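Local coordinates for DNA helicase assembly protein (Enterobacteria phage T4, PDB 1C1K), which loads the replicative helicase onto forked DNA coated with single-stranded DNA-binding protein during phage replication, recombination and repair, at residues Ile2-Pro7 with Lys195-Asp200; Asn169-His174 with Lys189-Arg194. One frame throughout, in Å; residues are numbered along the deposited sequence.

Contact 1. Residues Ile2-Pro7 with Lys195-Asp200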
# COMPACT_ATOMS: atom_id res chain seq x y z
N ILE A 2 12.75 -2.75 -3.94
CA ILE A 2 11.63 -2.77 -3.02
C ILE A 2 11.19 -4.18 -2.68
O ILE A 2 11.04 -5.03 -3.56
CB ILE A 2 10.44 -1.97 -3.61
CG1 ILE A 2 9.23 -2.02 -2.67
CG2 ILE A 2 10.08 -2.50 -5.00
CD1 ILE A 2 8.11 -1.06 -3.04
N LYS A 3 10.99 -4.43 -1.40
CA LYS A 3 10.57 -5.73 -0.91
C LYS A 3 9.60 -5.53 0.24
O LYS A 3 9.76 -4.63 1.06
CB LYS A 3 11.77 -6.53 -0.41
CG LYS A 3 12.15 -7.70 -1.29
CD LYS A 3 11.39 -8.95 -0.88
CE LYS A 3 12.34 -10.06 -0.46
NZ LYS A 3 12.12 -10.47 0.96
N LEU A 4 8.57 -6.37 0.29
CA LEU A 4 7.58 -6.30 1.35
C LEU A 4 8.12 -7.03 2.57
O LEU A 4 8.64 -8.14 2.45
CB LEU A 4 6.28 -6.98 0.91
CG LEU A 4 5.20 -6.17 0.22
CD1 LEU A 4 4.76 -5.03 1.12
CD2 LEU A 4 5.73 -5.65 -1.12
N ARG A 5 8.02 -6.41 3.73
CA ARG A 5 8.46 -7.05 4.95
C ARG A 5 7.37 -8.08 5.22
O ARG A 5 6.20 -7.83 4.96
CB ARG A 5 8.55 -6.03 6.10
CG ARG A 5 9.64 -5.00 5.89
CD ARG A 5 9.74 -4.03 7.06
NE ARG A 5 10.90 -3.15 6.90
CZ ARG A 5 10.86 -1.95 6.33
NH1 ARG A 5 9.71 -1.48 5.86
NH2 ARG A 5 11.96 -1.22 6.23
N MET A 6 7.76 -9.25 5.70
CA MET A 6 6.80 -10.32 5.95
C MET A 6 6.98 -11.00 7.29
O MET A 6 8.05 -10.94 7.89
CB MET A 6 6.91 -11.38 4.84
CG MET A 6 6.72 -10.85 3.43
SD MET A 6 4.98 -10.67 3.02
CE MET A 6 4.49 -12.34 3.02
N PRO A 7 5.92 -11.64 7.80
CA PRO A 7 6.05 -12.33 9.08
C PRO A 7 7.09 -13.43 8.94
O PRO A 7 7.27 -13.97 7.85
CB PRO A 7 4.64 -12.88 9.34
CG PRO A 7 3.98 -12.89 8.00
CD PRO A 7 4.56 -11.75 7.23
N LYS A 195 5.54 1.38 6.19
CA LYS A 195 6.20 0.68 7.29
C LYS A 195 6.58 -0.76 6.94
O LYS A 195 7.61 -1.27 7.39
CB LYS A 195 5.30 0.67 8.53
CG LYS A 195 5.23 2.01 9.24
CD LYS A 195 4.45 1.92 10.54
CE LYS A 195 4.47 3.27 11.26
NZ LYS A 195 4.88 3.13 12.69
N ILE A 196 5.76 -1.42 6.12
CA ILE A 196 6.07 -2.79 5.75
C ILE A 196 6.87 -2.91 4.45
O ILE A 196 7.29 -4.00 4.08
CB ILE A 196 4.78 -3.65 5.65
CG1 ILE A 196 3.76 -2.97 4.75
CG2 ILE A 196 4.19 -3.86 7.04
CD1 ILE A 196 2.53 -3.84 4.50
N LEU A 197 7.08 -1.79 3.77
CA LEU A 197 7.85 -1.82 2.53
C LEU A 197 9.31 -1.49 2.82
O LEU A 197 9.62 -0.49 3.46
CB LEU A 197 7.29 -0.81 1.53
CG LEU A 197 6.02 -1.18 0.77
CD1 LEU A 197 5.56 0.01 -0.05
CD2 LEU A 197 6.28 -2.38 -0.13
N ASN A 198 10.20 -2.35 2.33
CA ASN A 198 11.64 -2.17 2.50
C ASN A 198 12.12 -1.57 1.19
O ASN A 198 12.25 -2.28 0.18
CB ASN A 198 12.32 -3.52 2.75
CG ASN A 198 13.76 -3.38 3.17
OD1 ASN A 198 14.37 -4.33 3.64
ND2 ASN A 198 14.31 -2.19 3.00
N ILE A 199 12.37 -0.27 1.19
CA ILE A 199 12.77 0.42 -0.02
C ILE A 199 14.17 1.02 0.03
O ILE A 199 14.55 1.65 1.00
CB ILE A 199 11.78 1.56 -0.34
CG1 ILE A 199 10.41 0.97 -0.70
CG2 ILE A 199 12.32 2.45 -1.47
CD1 ILE A 199 9.27 1.98 -0.63
N ASP A 200 14.92 0.79 -1.05
CA ASP A 200 16.26 1.35 -1.18
C ASP A 200 16.05 2.67 -1.91
O ASP A 200 15.90 2.70 -3.14
CB ASP A 200 17.15 0.43 -2.01
CG ASP A 200 18.58 0.93 -2.09
OD1 ASP A 200 18.79 2.16 -2.00
OD2 ASP A 200 19.50 0.10 -2.24
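R5 lays its side chain across the backbone of 195-197, where helix 181-196 gives way to strand 197-199. Its CB and CG each lie 3.1 Å from I196 O, the same carbonyl that accepts R5 N in a nearly straight bond of 2.5 Å. With the chain extended from CG to NE (chi2 -178°, chi3 173°), R5 CD passes K195 O at 3.5 Å and NE runs on beside the same oxygen. R5 NH1 then comes within 2.6 Å of both K195 O and L197 O, the latter through a weak, bent hydrogen bond (118°). NH2 passes N198 CA, which sits over one guanidinium face near the rim. K3 and N198 form the hydrogen-bonded pair, N198 N to K3 O at 2.6 Å being answered by K3 N to N198 O at 3.0 Å. I2, L4, L197 and I199 share one face: L4 and L197 lie side by side, L4 CD1 to L197 CD2 a tight 3.3 Å, while I2 CD1 meets L197 CD2 at 3.7 Å. L197 and I199 also rest on I162 of helix 158-168. The arrangement is a small two-stranded antiparallel sheet in an otherwise helical fold, pairing the N-terminal strand with the connection between two C-terminal helices.

Contact 2. Residues Asn169-His174 with Lys189-Arg194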
# COMPACT_ATOMS: atom_id res chain seq x y z
N ASN A 169 10.22 12.76 -0.03
CA ASN A 169 9.58 13.14 1.23
C ASN A 169 8.19 13.77 1.06
O ASN A 169 7.84 14.74 1.74
CB ASN A 169 10.50 14.11 2.00
CG ASN A 169 10.04 14.35 3.43
OD1 ASN A 169 10.20 15.45 3.97
ND2 ASN A 169 9.49 13.32 4.06
N ILE A 170 7.38 13.21 0.17
CA ILE A 170 6.04 13.72 -0.12
C ILE A 170 5.01 13.57 1.00
O ILE A 170 4.29 14.52 1.33
CB ILE A 170 5.45 13.02 -1.37
CG1 ILE A 170 6.31 13.31 -2.60
CG2 ILE A 170 4.03 13.50 -1.60
CD1 ILE A 170 6.12 12.28 -3.72
N ILE A 171 4.92 12.38 1.57
CA ILE A 171 3.94 12.10 2.60
C ILE A 171 4.06 12.99 3.83
O ILE A 171 3.10 13.66 4.21
CB ILE A 171 4.01 10.61 3.05
CG1 ILE A 171 3.66 9.69 1.87
CG2 ILE A 171 3.03 10.36 4.20
CD1 ILE A 171 4.11 8.23 2.06
N ASP A 172 5.24 13.00 4.43
CA ASP A 172 5.45 13.80 5.63
C ASP A 172 5.22 15.29 5.40
O ASP A 172 4.63 15.96 6.24
CB ASP A 172 6.86 13.55 6.19
CG ASP A 172 7.03 12.13 6.72
OD1 ASP A 172 8.16 11.76 7.08
OD2 ASP A 172 6.02 11.38 6.78
N LYS A 173 5.66 15.80 4.25
CA LYS A 173 5.46 17.22 3.94
C LYS A 173 3.97 17.53 3.77
O LYS A 173 3.51 18.59 4.19
CB LYS A 173 6.22 17.59 2.67
CG LYS A 173 7.72 17.56 2.83
CD LYS A 173 8.37 18.70 2.07
CE LYS A 173 8.96 18.21 0.76
NZ LYS A 173 8.89 19.26 -0.29
N HIS A 174 3.23 16.62 3.16
CA HIS A 174 1.80 16.82 2.99
C HIS A 174 1.13 16.82 4.37
O HIS A 174 0.30 17.67 4.68
CB HIS A 174 1.20 15.71 2.12
CG HIS A 174 1.27 15.98 0.64
ND1 HIS A 174 2.44 16.31 -0.01
CD2 HIS A 174 0.31 15.93 -0.31
CE1 HIS A 174 2.20 16.45 -1.30
NE2 HIS A 174 0.91 16.23 -1.51
N LYS A 189 -3.15 5.05 5.16
CA LYS A 189 -2.79 3.84 4.43
C LYS A 189 -1.37 3.94 3.88
O LYS A 189 -0.61 2.97 3.92
CB LYS A 189 -3.76 3.57 3.28
CG LYS A 189 -5.23 3.67 3.65
CD LYS A 189 -5.73 2.40 4.30
CE LYS A 189 -7.25 2.32 4.27
NZ LYS A 189 -7.79 3.19 3.19
N LEU A 190 -1.02 5.10 3.35
CA LEU A 190 0.31 5.29 2.78
C LEU A 190 1.40 5.08 3.83
O LEU A 190 2.39 4.38 3.58
CB LEU A 190 0.42 6.70 2.18
CG LEU A 190 -0.31 6.88 0.85
CD1 LEU A 190 -0.48 8.36 0.56
CD2 LEU A 190 0.49 6.21 -0.27
N LYS A 191 1.23 5.68 5.00
CA LYS A 191 2.23 5.52 6.04
C LYS A 191 2.27 4.09 6.56
O LYS A 191 3.34 3.55 6.84
CB LYS A 191 1.95 6.50 7.18
CG LYS A 191 2.20 7.95 6.79
CD LYS A 191 2.42 8.84 8.02
CE LYS A 191 1.12 9.09 8.76
NZ LYS A 191 0.11 9.80 7.92
N ALA A 192 1.10 3.46 6.68
CA ALA A 192 1.05 2.08 7.16
C ALA A 192 1.78 1.15 6.19
O ALA A 192 2.58 0.31 6.61
CB ALA A 192 -0.40 1.64 7.34
N TYR A 193 1.49 1.29 4.90
CA TYR A 193 2.12 0.46 3.88
C TYR A 193 3.62 0.75 3.82
O TYR A 193 4.44 -0.14 3.62
CB TYR A 193 1.46 0.73 2.53
CG TYR A 193 1.72 -0.31 1.44
CD1 TYR A 193 2.17 -1.60 1.74
CD2 TYR A 193 1.49 0.01 0.10
CE1 TYR A 193 2.40 -2.54 0.73
CE2 TYR A 193 1.71 -0.93 -0.91
CZ TYR A 193 2.16 -2.19 -0.59
OH TYR A 193 2.39 -3.10 -1.61
N ARG A 194 3.99 2.02 4.01
CA ARG A 194 5.39 2.40 3.98
C ARG A 194 6.18 1.66 5.06
O ARG A 194 7.35 1.34 4.88
CB ARG A 194 5.52 3.92 4.15
CG ARG A 194 6.96 4.45 4.15
CD ARG A 194 6.99 5.99 4.10
NE ARG A 194 6.45 6.60 5.31
CZ ARG A 194 6.46 7.91 5.57
NH1 ARG A 194 6.97 8.77 4.70
NH2 ARG A 194 5.94 8.36 6.71
O HOH W 1 7.52 11.42 3.76
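Two helices of the C-terminal region, 170-177 and 181-196, meet here, their short segments running at 142° with axes 10.9 Å apart, so side chains rather than backbones span the gap. I171 points into it from one helix. Its CG2 packs on K191 CG at 3.6 Å, its CD1 touches L190 CB at 4.0 Å, and this methyl also lies over one face of the R194 guanidinium. R194 leaves its helix with CG anti to the backbone N (chi1 179°) and bends at chi3, which brings the group past I171 to D172. There R194 NH2 makes a salt bridge to the syn side of D172 OD2 at 3.0 Å, while NH1 adds a weak bond of 3.5 Å to the same oxygen. D172 OD2 lies near the guanidinium plane, although carboxylate and guanidinium are turned 78° apart. A water accepts from R194 NH1 at 2.9 Å, from D172 N and, weakly, from N169 ND2, linking the start of helix 170-177 to the arginine. The main partner of R194 NH1 is D165, through a salt bridge, and K191 NZ is paired with D175. Helix 158-168 touches both helices, its F161 meeting I170 and L190.

Overall arrangement
From the N terminus, strand 2-4 leads into the long run of helices, and its strand partner comes only at 197-199. Contact 1 therefore closes a loop of nearly the whole protein, with 187 residues between its segments, 120 of them helical. Contact 2 closes a much shorter loop, 14 residues between 169-174 and 189-194, and lies entirely within the larger one. Both contacts draw on helix 181-196: contact 2 on its later turns, contact 1 on its end and the strand that follows. They lie about 14 Å apart, centre to centre, and touch where L4 CD1 packs on Y193 CE1 at 3.5 Å. Together they connect the N-terminal strand, through helix 181-196, with helix 170-177.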